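Local coordinates for protein MlnD (PDB 5IL5) that forms the dehydratase domain of a modular trans-AT polyketide synthase and probably removes water from carrier-bound intermediates of the growing polyketide, at residues A[264-275]-A[279-287]. Sequence-based numbering, arbitrary orientation.
Sequences DSAYDVYVLDNA and LMELSGLVF
Y267 and L285, V269 and L282, and V271 and M280 are the hydrogen-bonded pairs of an antiparallel beta hairpin, strands 266-272 and 280-286, in the predicted C-terminal hotdog fold of the dehydratase. The strand axes approach to 4.3 Å, and their N-to-C directions are 148° apart, antiparallel with a marked twist. Paired backbone bonds define the register: V269 N lies 2.6 Å from L282 O, and L282 N returns a bond to V269 O. Two bulges interrupt this ladder. Near the turn, L279 and M280 both face V271, a classic bulge in which V271 O takes a bond from L279 N at 2.7 Å and a weak one from M280 N at 3.4 Å. Farther on, G284 and L285 both face Y267, a G1 bulge, and the positive phi of G284 suits glycine. Here the carboxylate of D268 crosses to the partner strand: OD1 receives G284 N at 2.7 Å in a nearly straight bond (169°), almost along its C-O axis. S283 OG, 3.1 Å from that same D268 OD1, donates from above the carboxylate plane, so two donors, the G284 amide and the S283 hydroxyl, grip this oxygen beside the bulge. On the same face as D268, the E281 chain runs alongside the Y270 ring, both projecting in one direction; Y270 CE2 sits 3.5 Å from E281 CG, with the ring and carboxylate planes 23° apart. On the other face aliphatic side chains meet: a bend at chi3 in the otherwise extended M280 carries its CE to 3.6 Å from V271 CG2. V269 and M280 on this face pack against helix 215-229, through V221, V225 and I218. Strand 254-258 flanks 266-272 through backbone hydrogen bonds of D268 with E258 and of Y270 with Y256, while L282 and L285 touch strand 239-245 beyond the hairpin's second strand.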
loop_
_atom_site.group_PDB
_atom_site.type_symbol
_atom_site.label_atom_id
_atom_site.label_comp_id
_atom_site.label_asym_id
_atom_site.label_seq_id
_atom_site.Cartn_x
_atom_site.Cartn_y
_atom_site.Cartn_z
ATOM N N ASP A 264 -31.458 -15.315 -27.091
ATOM C CA ASP A 264 -31.482 -14.187 -26.167
ATOM C C ASP A 264 -31.227 -14.651 -24.735
ATOM O O ASP A 264 -32.017 -14.374 -23.830
ATOM C CB ASP A 264 -32.826 -13.457 -26.246
ATOM C CG ASP A 264 -32.803 -12.113 -25.544
ATOM O OD1 ASP A 264 -31.717 -11.505 -25.454
ATOM O OD2 ASP A 264 -33.871 -11.662 -25.087
ATOM N N SER A 265 -30.126 -15.370 -24.527
ATOM C CA SER A 265 -29.736 -15.789 -23.183
ATOM C C SER A 265 -28.966 -14.651 -22.511
ATOM O O SER A 265 -27.766 -14.729 -22.241
ATOM C CB SER A 265 -28.925 -17.079 -23.235
ATOM O OG SER A 265 -29.766 -18.225 -23.323
ATOM N N ALA A 266 -29.703 -13.570 -22.246
ATOM C CA ALA A 266 -29.219 -12.429 -21.479
ATOM C C ALA A 266 -30.116 -12.238 -20.266
ATOM O O ALA A 266 -31.330 -12.446 -20.345
ATOM C CB ALA A 266 -29.214 -11.154 -22.322
ATOM N N TYR A 267 -29.527 -11.832 -19.145
ATOM C CA TYR A 267 -30.269 -11.732 -17.901
ATOM C C TYR A 267 -30.055 -10.389 -17.220
ATOM O O TYR A 267 -29.002 -9.760 -17.341
ATOM C CB TYR A 267 -29.902 -12.895 -16.993
ATOM C CG TYR A 267 -30.270 -14.188 -17.665
ATOM C CD1 TYR A 267 -31.482 -14.808 -17.400
ATOM C CD2 TYR A 267 -29.434 -14.756 -18.610
ATOM C CE1 TYR A 267 -31.835 -15.974 -18.039
ATOM C CE2 TYR A 267 -29.774 -15.915 -19.253
ATOM C CZ TYR A 267 -30.975 -16.523 -18.967
ATOM O OH TYR A 267 -31.314 -17.686 -19.613
ATOM N N ASP A 268 -31.103 -9.948 -16.535
ATOM C CA ASP A 268 -31.083 -8.783 -15.663
ATOM C C ASP A 268 -31.456 -9.250 -14.266
ATOM O O ASP A 268 -32.345 -10.089 -14.112
ATOM C CB ASP A 268 -32.067 -7.702 -16.132
ATOM C CG ASP A 268 -31.578 -6.953 -17.356
ATOM O OD1 ASP A 268 -30.426 -7.183 -17.771
ATOM O OD2 ASP A 268 -32.343 -6.127 -17.897
ATOM N N VAL A 269 -30.762 -8.737 -13.254
ATOM C CA VAL A 269 -30.994 -9.155 -11.878
ATOM C C VAL A 269 -31.068 -7.935 -10.973
ATOM O O VAL A 269 -30.458 -6.899 -11.246
ATOM C CB VAL A 269 -29.914 -10.130 -11.380
ATOM C CG1 VAL A 269 -30.427 -10.850 -10.140
ATOM C CG2 VAL A 269 -29.521 -11.103 -12.480
ATOM N N TYR A 270 -31.842 -8.059 -9.896
ATOM C CA TYR A 270 -32.018 -6.973 -8.941
ATOM C C TYR A 270 -32.014 -7.494 -7.512
ATOM O O TYR A 270 -32.620 -8.527 -7.220
ATOM C CB TYR A 270 -33.331 -6.226 -9.188
ATOM C CG TYR A 270 -33.498 -5.736 -10.602
ATOM C CD1 TYR A 270 -34.001 -6.562 -11.596
ATOM C CD2 TYR A 270 -33.151 -4.442 -10.943
ATOM C CE1 TYR A 270 -34.156 -6.105 -12.891
ATOM C CE2 TYR A 270 -33.294 -3.978 -12.230
ATOM C CZ TYR A 270 -33.795 -4.814 -13.204
ATOM O OH TYR A 270 -33.942 -4.354 -14.492
ATOM N N VAL A 271 -31.331 -6.770 -6.627
ATOM C CA VAL A 271 -31.444 -6.963 -5.184
ATOM C C VAL A 271 -32.401 -5.906 -4.652
ATOM O O VAL A 271 -32.269 -4.720 -4.976
ATOM C CB VAL A 271 -30.071 -6.869 -4.492
ATOM C CG1 VAL A 271 -30.211 -7.073 -2.987
ATOM C CG2 VAL A 271 -29.110 -7.887 -5.072
ATOM N N LEU A 272 -33.356 -6.329 -3.828
ATOM C CA LEU A 272 -34.482 -5.495 -3.436
ATOM C C LEU A 272 -34.606 -5.429 -1.920
ATOM O O LEU A 272 -34.242 -6.370 -1.215
ATOM C CB LEU A 272 -35.781 -6.046 -4.020
ATOM C CG LEU A 272 -35.699 -6.518 -5.470
ATOM C CD1 LEU A 272 -36.982 -7.184 -5.852
ATOM C CD2 LEU A 272 -35.427 -5.340 -6.385
ATOM N N ASP A 273 -35.150 -4.320 -1.424
ATOM C CA ASP A 273 -35.441 -4.196 -0.001
ATOM C C ASP A 273 -36.755 -4.917 0.315
ATOM O O ASP A 273 -37.337 -5.608 -0.528
ATOM C CB ASP A 273 -35.485 -2.724 0.413
ATOM C CG ASP A 273 -36.547 -1.938 -0.321
ATOM O OD1 ASP A 273 -37.534 -2.539 -0.781
ATOM O OD2 ASP A 273 -36.396 -0.707 -0.425
ATOM N N ASN A 274 -37.244 -4.757 1.547
ATOM C CA ASN A 274 -38.444 -5.471 1.963
ATOM C C ASN A 274 -39.675 -5.083 1.151
ATOM O O ASN A 274 -40.682 -5.800 1.200
ATOM C CB ASN A 274 -38.707 -5.233 3.454
ATOM C CG ASN A 274 -38.739 -3.761 3.816
ATOM O OD1 ASN A 274 -38.926 -2.903 2.961
ATOM N ND2 ASN A 274 -38.589 -3.466 5.098
ATOM N N ALA A 275 -39.623 -3.978 0.401
ATOM C CA ALA A 275 -40.779 -3.512 -0.358
ATOM C C ALA A 275 -40.513 -3.452 -1.860
ATOM O O ALA A 275 -41.252 -2.775 -2.584
ATOM C CB ALA A 275 -41.235 -2.144 0.150
ATOM N N LEU A 279 -31.929 -2.100 -4.670
ATOM C CA LEU A 279 -30.695 -1.753 -3.977
ATOM C C LEU A 279 -29.468 -1.941 -4.851
ATOM O O LEU A 279 -28.465 -1.249 -4.651
ATOM C CB LEU A 279 -30.529 -2.617 -2.717
ATOM C CG LEU A 279 -31.718 -2.717 -1.759
ATOM C CD1 LEU A 279 -31.502 -3.772 -0.686
ATOM C CD2 LEU A 279 -31.959 -1.375 -1.112
ATOM N N MET A 280 -29.526 -2.876 -5.797
ATOM C CA MET A 280 -28.413 -3.168 -6.689
ATOM C C MET A 280 -28.974 -3.831 -7.940
ATOM O O MET A 280 -29.905 -4.634 -7.855
ATOM C CB MET A 280 -27.376 -4.072 -6.009
ATOM C CG MET A 280 -26.183 -4.437 -6.876
ATOM S SD MET A 280 -24.922 -5.345 -5.952
ATOM C CE MET A 280 -25.757 -6.898 -5.708
ATOM N N GLU A 281 -28.411 -3.481 -9.091
ATOM C CA GLU A 281 -28.870 -3.971 -10.383
ATOM C C GLU A 281 -27.694 -4.608 -11.103
ATOM O O GLU A 281 -26.621 -4.004 -11.183
ATOM C CB GLU A 281 -29.455 -2.823 -11.229
ATOM C CG GLU A 281 -29.915 -3.226 -12.626
ATOM C CD GLU A 281 -30.348 -2.042 -13.467
ATOM O OE1 GLU A 281 -30.164 -0.892 -13.011
ATOM O OE2 GLU A 281 -30.856 -2.272 -14.589
ATOM N N LEU A 282 -27.895 -5.811 -11.640
ATOM C CA LEU A 282 -26.963 -6.401 -12.600
ATOM C C LEU A 282 -27.692 -6.618 -13.916
ATOM O O LEU A 282 -28.569 -7.483 -14.016
ATOM C CB LEU A 282 -26.367 -7.720 -12.106
ATOM C CG LEU A 282 -25.163 -7.594 -11.182
ATOM C CD1 LEU A 282 -25.631 -7.362 -9.764
ATOM C CD2 LEU A 282 -24.271 -8.822 -11.300
ATOM N N SER A 283 -27.297 -5.857 -14.921
ATOM C CA SER A 283 -27.931 -5.892 -16.224
ATOM C C SER A 283 -27.082 -6.683 -17.214
ATOM O O SER A 283 -25.850 -6.689 -17.145
ATOM C CB SER A 283 -28.144 -4.466 -16.734
ATOM O OG SER A 283 -28.982 -4.451 -17.875
ATOM N N GLY A 284 -27.760 -7.333 -18.153
ATOM C CA GLY A 284 -27.104 -7.986 -19.273
ATOM C C GLY A 284 -26.034 -8.994 -18.910
ATOM O O GLY A 284 -24.980 -9.034 -19.558
ATOM N N LEU A 285 -26.287 -9.830 -17.907
ATOM C CA LEU A 285 -25.421 -10.974 -17.651
ATOM C C LEU A 285 -25.604 -12.012 -18.752
ATOM O O LEU A 285 -26.734 -12.407 -19.059
ATOM C CB LEU A 285 -25.742 -11.593 -16.287
ATOM C CG LEU A 285 -24.926 -12.808 -15.819
ATOM C CD1 LEU A 285 -24.898 -12.907 -14.299
ATOM C CD2 LEU A 285 -25.452 -14.110 -16.421
ATOM N N VAL A 286 -24.491 -12.455 -19.346
ATOM C CA VAL A 286 -24.507 -13.412 -20.448
ATOM C C VAL A 286 -23.484 -14.507 -20.175
ATOM O O VAL A 286 -22.337 -14.218 -19.817
ATOM C CB VAL A 286 -24.220 -12.732 -21.800
ATOM C CG1 VAL A 286 -24.507 -13.692 -22.941
ATOM C CG2 VAL A 286 -25.051 -11.463 -21.950
ATOM N N PHE A 287 -23.894 -15.760 -20.350
ATOM C CA PHE A 287 -22.997 -16.894 -20.151
ATOM C C PHE A 287 -22.143 -17.141 -21.390
ATOM O O PHE A 287 -22.645 -17.148 -22.518
ATOM C CB PHE A 287 -23.791 -18.153 -19.814
ATOM C CG PHE A 287 -24.251 -18.215 -18.395
ATOM C CD1 PHE A 287 -23.373 -18.583 -17.388
ATOM C CD2 PHE A 287 -25.556 -17.905 -18.059
ATOM C CE1 PHE A 287 -23.790 -18.645 -16.075
ATOM C CE2 PHE A 287 -25.978 -17.965 -16.748
ATOM C CZ PHE A 287 -25.093 -18.333 -15.754
#